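Local coordinates for protein SusD homolog (Bacteroides ovatus, PDB 4F53) that probably binds glycans, perhaps mucin O-glycans, at the cell surface as a SusD-like outer-membrane lipoprotein, at residues Asp108-Leu113 against Leu170-Asn175; Gln176-Ser181 against Gly188-Trp193. One frame throughout, in Å; residues are numbered along the deposited sequence.

Contact 1: Asp108-Leu113 against Leu170-Asn175; sequences DDELFL and LGKFGN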
ATOM      1  N   ASP A 108      -4.154  15.921 -27.644  1.00 69.56           N
ATOM      2  CA  ASP A 108      -4.085  17.318 -27.228  1.00 69.79           C
ATOM      3  C   ASP A 108      -5.241  17.623 -26.262  1.00 72.24           C
ATOM      4  O   ASP A 108      -5.349  18.753 -25.768  1.00 72.58           O
ATOM      5  CB  ASP A 108      -4.137  18.241 -28.455  1.00 74.64           C
ATOM      6  CG  ASP A 108      -2.984  18.047 -29.419  1.00 94.24           C
ATOM      7  OD1 ASP A 108      -1.831  18.356 -29.036  1.00 96.59           O
ATOM      8  OD2 ASP A 108      -3.236  17.607 -30.573  1.00101.28           O
ATOM      9  N   ASP A 109      -6.104  16.602 -26.003  1.00 67.08           N
ATOM     10  CA  ASP A 109      -7.270  16.668 -25.115  1.00 65.60           C
ATOM     11  C   ASP A 109      -6.819  16.828 -23.664  1.00 63.53           C
ATOM     12  O   ASP A 109      -6.218  15.923 -23.087  1.00 61.22           O
ATOM     13  CB  ASP A 109      -8.156  15.414 -25.281  1.00 67.91           C
ATOM     14  CG  ASP A 109      -9.444  15.356 -24.462  1.00 86.71           C
ATOM     15  OD1 ASP A 109      -9.794  16.370 -23.813  1.00 89.57           O
ATOM     16  OD2 ASP A 109     -10.116  14.310 -24.498  1.00 97.08           O
ATOM     17  N   GLU A 110      -7.141  17.991 -23.093  1.00 57.98           N
ATOM     18  CA  GLU A 110      -6.830  18.435 -21.743  1.00 55.31           C
ATOM     19  C   GLU A 110      -7.272  17.420 -20.673  1.00 54.70           C
ATOM     20  O   GLU A 110      -6.557  17.231 -19.690  1.00 52.38           O
ATOM     21  CB  GLU A 110      -7.510  19.789 -21.504  1.00 57.71           C
ATOM     22  CG  GLU A 110      -6.967  20.579 -20.324  1.00 71.18           C
ATOM     23  CD  GLU A 110      -7.660  21.904 -20.048  1.00 92.50           C
ATOM     24  OE1 GLU A 110      -8.804  22.099 -20.524  1.00 80.62           O
ATOM     25  OE2 GLU A 110      -7.061  22.742 -19.337  1.00 86.47           O
ATOM     26  N   LEU A 111      -8.425  16.769 -20.867  1.00 49.67           N
ATOM     27  CA  LEU A 111      -8.943  15.812 -19.909  1.00 46.97           C
ATOM     28  C   LEU A 111      -8.083  14.531 -19.886  1.00 53.58           C
ATOM     29  O   LEU A 111      -7.741  14.043 -18.798  1.00 52.53           O
ATOM     30  CB  LEU A 111     -10.421  15.495 -20.213  1.00 46.83           C
ATOM     31  CG  LEU A 111     -11.120  14.461 -19.301  1.00 50.11           C
ATOM     32  CD1 LEU A 111     -11.113  14.892 -17.841  1.00 48.06           C
ATOM     33  CD2 LEU A 111     -12.538  14.240 -19.728  1.00 53.75           C
ATOM     34  N   PHE A 112      -7.713  14.011 -21.073  1.00 51.24           N
ATOM     35  CA  PHE A 112      -6.921  12.788 -21.196  1.00 50.20           C
ATOM     36  C   PHE A 112      -5.474  13.001 -20.753  1.00 49.46           C
ATOM     37  O   PHE A 112      -4.869  12.093 -20.195  1.00 47.31           O
ATOM     38  CB  PHE A 112      -7.000  12.240 -22.628  1.00 54.05           C
ATOM     39  CG  PHE A 112      -8.102  11.217 -22.777  1.00 57.35           C
ATOM     40  CD1 PHE A 112      -9.433  11.615 -22.912  1.00 63.10           C
ATOM     41  CD2 PHE A 112      -7.821   9.850 -22.731  1.00 60.66           C
ATOM     42  CE1 PHE A 112     -10.462  10.661 -23.007  1.00 65.10           C
ATOM     43  CE2 PHE A 112      -8.847   8.896 -22.846  1.00 63.79           C
ATOM     44  CZ  PHE A 112     -10.159   9.306 -22.976  1.00 62.98           C
ATOM     45  N   LEU A 113      -4.937  14.200 -20.964  1.00 46.03           N
ATOM     46  CA  LEU A 113      -3.571  14.535 -20.550  1.00 44.42           C
ATOM     47  C   LEU A 113      -3.517  14.728 -19.033  1.00 46.42           C
ATOM     48  O   LEU A 113      -2.513  14.368 -18.411  1.00 45.16           O
ATOM     49  CB  LEU A 113      -3.060  15.784 -21.286  1.00 45.39           C
ATOM     50  CG  LEU A 113      -2.925  15.647 -22.789  1.00 49.78           C
ATOM     51  CD1 LEU A 113      -2.903  17.013 -23.444  1.00 52.13           C
ATOM     52  CD2 LEU A 113      -1.734  14.755 -23.182  1.00 47.27           C
ATOM     53  N   LEU A 170     -10.289  18.806 -13.888  1.00 41.49           N
ATOM     54  CA  LEU A 170     -11.383  17.866 -13.617  1.00 41.07           C
ATOM     55  C   LEU A 170     -12.659  18.575 -13.113  1.00 49.27           C
ATOM     56  O   LEU A 170     -13.768  18.117 -13.426  1.00 50.44           O
ATOM     57  CB  LEU A 170     -10.951  16.793 -12.631  1.00 38.60           C
ATOM     58  CG  LEU A 170      -9.857  15.826 -13.100  1.00 42.22           C
ATOM     59  CD1 LEU A 170      -9.445  14.911 -11.977  1.00 39.71           C
ATOM     60  CD2 LEU A 170     -10.291  15.024 -14.323  1.00 43.88           C
ATOM     61  N   GLY A 171     -12.472  19.667 -12.352  1.00 45.17           N
ATOM     62  CA  GLY A 171     -13.536  20.516 -11.824  1.00 45.79           C
ATOM     63  C   GLY A 171     -14.342  21.212 -12.906  1.00 53.37           C
ATOM     64  O   GLY A 171     -15.573  21.207 -12.835  1.00 53.98           O
ATOM     65  N   LYS A 172     -13.648  21.794 -13.932  1.00 53.07           N
ATOM     66  CA  LYS A 172     -14.329  22.510 -15.004  0.50 55.88           C
ATOM     67  C   LYS A 172     -15.123  21.557 -15.910  1.00 62.22           C
ATOM     68  O   LYS A 172     -16.136  21.986 -16.451  1.00 62.90           O
ATOM     69  CB  LYS A 172     -13.387  23.430 -15.806  0.50 60.18           C
ATOM     70  CG  LYS A 172     -12.388  22.767 -16.739  0.50 74.06           C
ATOM     71  CD  LYS A 172     -11.494  23.828 -17.358  0.50 81.69           C
ATOM     72  CE  LYS A 172     -10.973  23.440 -18.712  0.50 90.33           C
ATOM     73  NZ  LYS A 172     -12.032  23.471 -19.757  0.50 98.10           N
ATOM     74  N   PHE A 173     -14.728  20.269 -16.029  1.00 61.44           N
ATOM     75  CA  PHE A 173     -15.508  19.289 -16.804  1.00 62.56           C
ATOM     76  C   PHE A 173     -16.771  18.893 -16.027  1.00 71.32           C
ATOM     77  O   PHE A 173     -17.735  18.437 -16.625  1.00 73.30           O
ATOM     78  CB  PHE A 173     -14.678  18.065 -17.216  1.00 62.58           C
ATOM     79  CG  PHE A 173     -13.745  18.427 -18.344  1.00 64.74           C
ATOM     80  CD1 PHE A 173     -14.196  18.461 -19.656  1.00 69.28           C
ATOM     81  CD2 PHE A 173     -12.442  18.822 -18.088  1.00 65.97           C
ATOM     82  CE1 PHE A 173     -13.353  18.864 -20.689  1.00 71.21           C
ATOM     83  CE2 PHE A 173     -11.603  19.234 -19.122  1.00 69.99           C
ATOM     84  CZ  PHE A 173     -12.062  19.249 -20.415  1.00 69.85           C
ATOM     85  N   GLY A 174     -16.773  19.150 -14.720  1.00 68.66           N
ATOM     86  CA  GLY A 174     -17.901  18.941 -13.823  1.00 68.61           C
ATOM     87  C   GLY A 174     -18.650  17.641 -13.974  1.00 72.82           C
ATOM     88  O   GLY A 174     -18.121  16.574 -13.640  1.00 72.04           O
ATOM     89  N   ASN A 175     -19.889  17.735 -14.481  1.00 70.54           N
ATOM     90  CA  ASN A 175     -20.749  16.565 -14.627  1.00 70.85           C
ATOM     91  C   ASN A 175     -20.691  15.944 -16.036  1.00 73.53           C
ATOM     92  O   ASN A 175     -21.418  14.982 -16.309  1.00 73.36           O
ATOM     93  CB  ASN A 175     -22.178  16.864 -14.172  1.00 77.02           C
ATOM     94  CG  ASN A 175     -22.282  16.841 -12.655  1.00120.76           C
ATOM     95  OD1 ASN A 175     -21.855  15.880 -11.975  1.00115.83           O
ATOM     96  ND2 ASN A 175     -22.807  17.921 -12.085  1.00117.80           N
TER

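Contact 2: Gln176-Ser181 against Gly188-Trp193; sequences QSFSSS and GNTSAW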
ATOM      1  N   GLN A 176     -19.743  16.416 -16.875  1.00 68.62           N
ATOM      2  CA  GLN A 176     -19.489  15.830 -18.195  1.00 68.25           C
ATOM      3  C   GLN A 176     -18.761  14.494 -18.000  1.00 69.43           C
ATOM      4  O   GLN A 176     -18.019  14.307 -17.024  1.00 68.06           O
ATOM      5  CB  GLN A 176     -18.680  16.769 -19.119  1.00 70.46           C
ATOM      6  CG  GLN A 176     -19.379  18.087 -19.460  1.00 86.96           C
ATOM      7  CD  GLN A 176     -18.586  18.971 -20.406  1.00120.03           C
ATOM      8  OE1 GLN A 176     -17.369  19.152 -20.280  1.00115.41           O
ATOM      9  NE2 GLN A 176     -19.276  19.598 -21.350  1.00120.49           N
ATOM     10  N   SER A 177     -19.003  13.563 -18.918  1.00 63.98           N
ATOM     11  CA  SER A 177     -18.404  12.236 -18.887  0.50 61.52           C
ATOM     12  C   SER A 177     -17.559  11.998 -20.127  1.00 63.19           C
ATOM     13  O   SER A 177     -17.845  12.558 -21.176  1.00 63.85           O
ATOM     14  CB  SER A 177     -19.493  11.169 -18.781  0.50 65.68           C
ATOM     15  OG  SER A 177     -18.962   9.852 -18.792  0.50 75.27           O
ATOM     16  N   PHE A 178     -16.524  11.167 -20.006  1.00 56.27           N
ATOM     17  CA  PHE A 178     -15.676  10.773 -21.134  1.00 55.12           C
ATOM     18  C   PHE A 178     -15.985   9.297 -21.421  1.00 57.86           C
ATOM     19  O   PHE A 178     -16.802   8.701 -20.709  1.00 56.23           O
ATOM     20  CB  PHE A 178     -14.186  11.049 -20.900  1.00 55.29           C
ATOM     21  CG  PHE A 178     -13.548  10.366 -19.715  1.00 54.59           C
ATOM     22  CD1 PHE A 178     -13.586  10.950 -18.450  1.00 56.20           C
ATOM     23  CD2 PHE A 178     -12.829   9.185 -19.879  1.00 55.41           C
ATOM     24  CE1 PHE A 178     -12.954  10.336 -17.361  1.00 54.85           C
ATOM     25  CE2 PHE A 178     -12.191   8.577 -18.793  1.00 56.12           C
ATOM     26  CZ  PHE A 178     -12.267   9.150 -17.541  1.00 53.17           C
ATOM     27  N   SER A 179     -15.405   8.734 -22.489  1.00 55.94           N
ATOM     28  CA  SER A 179     -15.684   7.369 -22.937  1.00 55.31           C
ATOM     29  C   SER A 179     -15.378   6.342 -21.856  1.00 55.73           C
ATOM     30  O   SER A 179     -14.252   6.262 -21.360  1.00 53.82           O
ATOM     31  CB  SER A 179     -14.914   7.055 -24.211  1.00 61.05           C
ATOM     32  OG  SER A 179     -15.309   5.800 -24.746  1.00 75.84           O
ATOM     33  N   SER A 180     -16.411   5.566 -21.488  1.00 51.52           N
ATOM     34  CA  SER A 180     -16.353   4.547 -20.448  1.00 49.02           C
ATOM     35  C   SER A 180     -15.366   3.410 -20.784  1.00 49.62           C
ATOM     36  O   SER A 180     -14.837   2.780 -19.861  1.00 48.47           O
ATOM     37  CB  SER A 180     -17.741   3.980 -20.188  1.00 53.46           C
ATOM     38  OG  SER A 180     -18.212   3.267 -21.316  1.00 65.17           O
ATOM     39  N   SER A 181     -15.082   3.181 -22.079  1.00 43.03           N
ATOM     40  CA  SER A 181     -14.146   2.146 -22.500  1.00 42.67           C
ATOM     41  C   SER A 181     -12.684   2.497 -22.147  1.00 49.12           C
ATOM     42  O   SER A 181     -11.855   1.582 -22.131  1.00 50.68           O
ATOM     43  CB  SER A 181     -14.276   1.864 -23.998  1.00 46.25           C
ATOM     44  OG  SER A 181     -13.928   3.006 -24.765  1.00 53.44           O
ATOM     45  N   GLY A 188     -15.661   6.635 -17.027  1.00 40.64           N
ATOM     46  CA  GLY A 188     -15.738   7.954 -17.640  1.00 41.16           C
ATOM     47  C   GLY A 188     -16.408   9.030 -16.806  1.00 46.13           C
ATOM     48  O   GLY A 188     -16.611  10.129 -17.313  1.00 47.37           O
ATOM     49  N   ASN A 189     -16.746   8.745 -15.520  1.00 40.30           N
ATOM     50  CA  ASN A 189     -17.362   9.736 -14.644  1.00 39.91           C
ATOM     51  C   ASN A 189     -16.274  10.688 -14.090  1.00 44.23           C
ATOM     52  O   ASN A 189     -15.624  10.376 -13.094  1.00 41.78           O
ATOM     53  CB  ASN A 189     -18.148   9.044 -13.524  1.00 39.10           C
ATOM     54  CG  ASN A 189     -18.906   9.952 -12.576  1.00 57.15           C
ATOM     55  OD1 ASN A 189     -19.001  11.163 -12.756  1.00 53.16           O
ATOM     56  ND2 ASN A 189     -19.464   9.371 -11.523  1.00 53.46           N
ATOM     57  N   THR A 190     -16.105  11.864 -14.741  1.00 42.62           N
ATOM     58  CA  THR A 190     -15.101  12.890 -14.404  1.00 41.66           C
ATOM     59  C   THR A 190     -15.217  13.385 -12.949  1.00 43.63           C
ATOM     60  O   THR A 190     -14.187  13.633 -12.317  1.00 41.23           O
ATOM     61  CB  THR A 190     -15.186  14.067 -15.393  1.00 49.41           C
ATOM     62  OG1 THR A 190     -15.211  13.540 -16.721  1.00 53.60           O
ATOM     63  CG2 THR A 190     -14.008  15.018 -15.282  1.00 44.83           C
ATOM     64  N   SER A 191     -16.449  13.531 -12.428  1.00 40.54           N
ATOM     65  CA  SER A 191     -16.682  14.024 -11.056  1.00 38.97           C
ATOM     66  C   SER A 191     -16.151  13.021 -10.005  1.00 40.43           C
ATOM     67  O   SER A 191     -15.715  13.428  -8.935  1.00 39.99           O
ATOM     68  CB  SER A 191     -18.165  14.316 -10.834  1.00 41.68           C
ATOM     69  OG  SER A 191     -18.939  13.129 -10.790  1.00 50.81           O
ATOM     70  N   ALA A 192     -16.168  11.722 -10.328  1.00 36.64           N
ATOM     71  CA  ALA A 192     -15.605  10.672  -9.477  1.00 34.33           C
ATOM     72  C   ALA A 192     -14.056  10.795  -9.428  1.00 36.35           C
ATOM     73  O   ALA A 192     -13.464  10.580  -8.379  1.00 34.97           O
ATOM     74  CB  ALA A 192     -16.026   9.306  -9.983  1.00 34.33           C
ATOM     75  N   TRP A 193     -13.429  11.215 -10.546  1.00 34.18           N
ATOM     76  CA  TRP A 193     -11.987  11.447 -10.684  1.00 32.81           C
ATOM     77  C   TRP A 193     -11.565  12.703  -9.937  1.00 35.61           C
ATOM     78  O   TRP A 193     -10.447  12.754  -9.432  1.00 35.77           O
ATOM     79  CB  TRP A 193     -11.578  11.525 -12.175  1.00 31.72           C
ATOM     80  CG  TRP A 193     -11.429  10.163 -12.778  1.00 31.68           C
ATOM     81  CD1 TRP A 193     -12.188   9.621 -13.772  1.00 35.33           C
ATOM     82  CD2 TRP A 193     -10.494   9.141 -12.381  1.00 30.19           C
ATOM     83  NE1 TRP A 193     -11.777   8.334 -14.034  1.00 34.32           N
ATOM     84  CE2 TRP A 193     -10.772   7.997 -13.162  1.00 33.82           C
ATOM     85  CE3 TRP A 193      -9.506   9.050 -11.372  1.00 30.02           C
ATOM     86  CZ2 TRP A 193     -10.065   6.799 -13.010  1.00 31.50           C
ATOM     87  CZ3 TRP A 193      -8.813   7.858 -11.218  1.00 29.87           C
ATOM     88  CH2 TRP A 193      -9.077   6.760 -12.043  1.00 30.72           C
TER
HETATM   89  O   HOH W   1     -19.111  13.690 -14.291  1.00 45.22           O

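Contact 1: Asp108-Leu113 against Leu170-Asn175
Leu111 carries the close-packed half of this contact, meeting Leu170 with one of its methyls and Phe173 with its CB. The two leucines cross at about a right angle and meet methyl to methyl, Leu111 CD1 lying 3.6 Å from Leu170 CD2. Leu111 CB stands over one face of the Phe173 ring, 4.2 Å from the centroid and 19° off the normal, a CH-pi contact displaced toward the rim above CE2 and CZ. The helix backbone sets Leu111 CB over the ring; CG, anti to the backbone N (chi1 179°), then carries the branched end to Leu170. The contact thus sets the first turn of helix 110-131 against the C-terminal part of helix 152-173, consistent with the helix-on-helix packing of the TPR-like SusD family. Asp109 is the N-cap of helix 110-131, and its OD1 accepts from Leu111 N at 3.3 Å, met from above the carboxylate plane. After helix 152-173, Gly174 leaves helical geometry with phi 44°. Thr190 of helix 190-207 touches Leu111, Leu170 and Phe173, which extends the apolar cluster on the inner side. The outer side is looser and polar. There the exposed side chains of Glu110 and Lys172 cross at about a right angle, and in one of the two modelled conformers of Lys172 a long and therefore doubtful salt bridge puts Glu110 OE1 3.6 Å from Lys172 NZ, consistent with a mobile pairing at the solvent edge.

Contact 2: Gln176-Ser181 against Gly188-Trp193
The Phe178 ring carries Gly188 CA over the centre of one face, 3.5 Å from the centroid and 5° off the normal, a CH-pi contact. At its edge, near the ring plane, lie Thr190 OG1 and the pyrrole side of Trp193, whose CD1 is 3.7 Å from Phe178 CE1. The two aromatic planes meet obliquely, at 31°. Trp193 NE1 has its polar partner in Asp183, which also accepts from Gly188 N. Phe178 reaches over Gly188 because its CG sits between the backbone N and the carbonyl carbon (chi1 59°); Gly188, at positive phi, also brings its CA against Phe178 O, a CA-H...O contact of 3.3 Å. The arrangement folds the connection between helices 152-173 and 190-207 back onto the start of the latter, where Asn189 is the N-cap. Phe178 N donates to Gly188 O at 2.9 Å, in the carbonyl plane on a lone pair. Thr190 OG1 gives its proton to Gln176 O, also at 2.9 Å, but from above the carbonyl plane. An alanine in place of Phe178 would remove the ring and is likely to open a gap over Gly188 and beside Trp193. A water within reach of Gln176 O and Asn189 OD1 accepts from Ser191 N.

In the fold
From the N terminus, the chain enters helix 110-131 at contact 1, runs on through helix 152-173, and returns at that helix's end to close a loop of 56 residues, 36 of them helical. Contact 2 follows at once: only six residues separate its segments, so it closes the short connection to helix 190-207. The two are in series, neither nested nor crossed, yet their centres are 9 Å apart and they touch directly. Gly174 O packs 3.6 Å from Ser191 CB, and Leu170 CD1 lies 3.5 Å from Trp193 O. Phe178 also reaches Leu111, so the ends of three helices and one connecting loop are tied together.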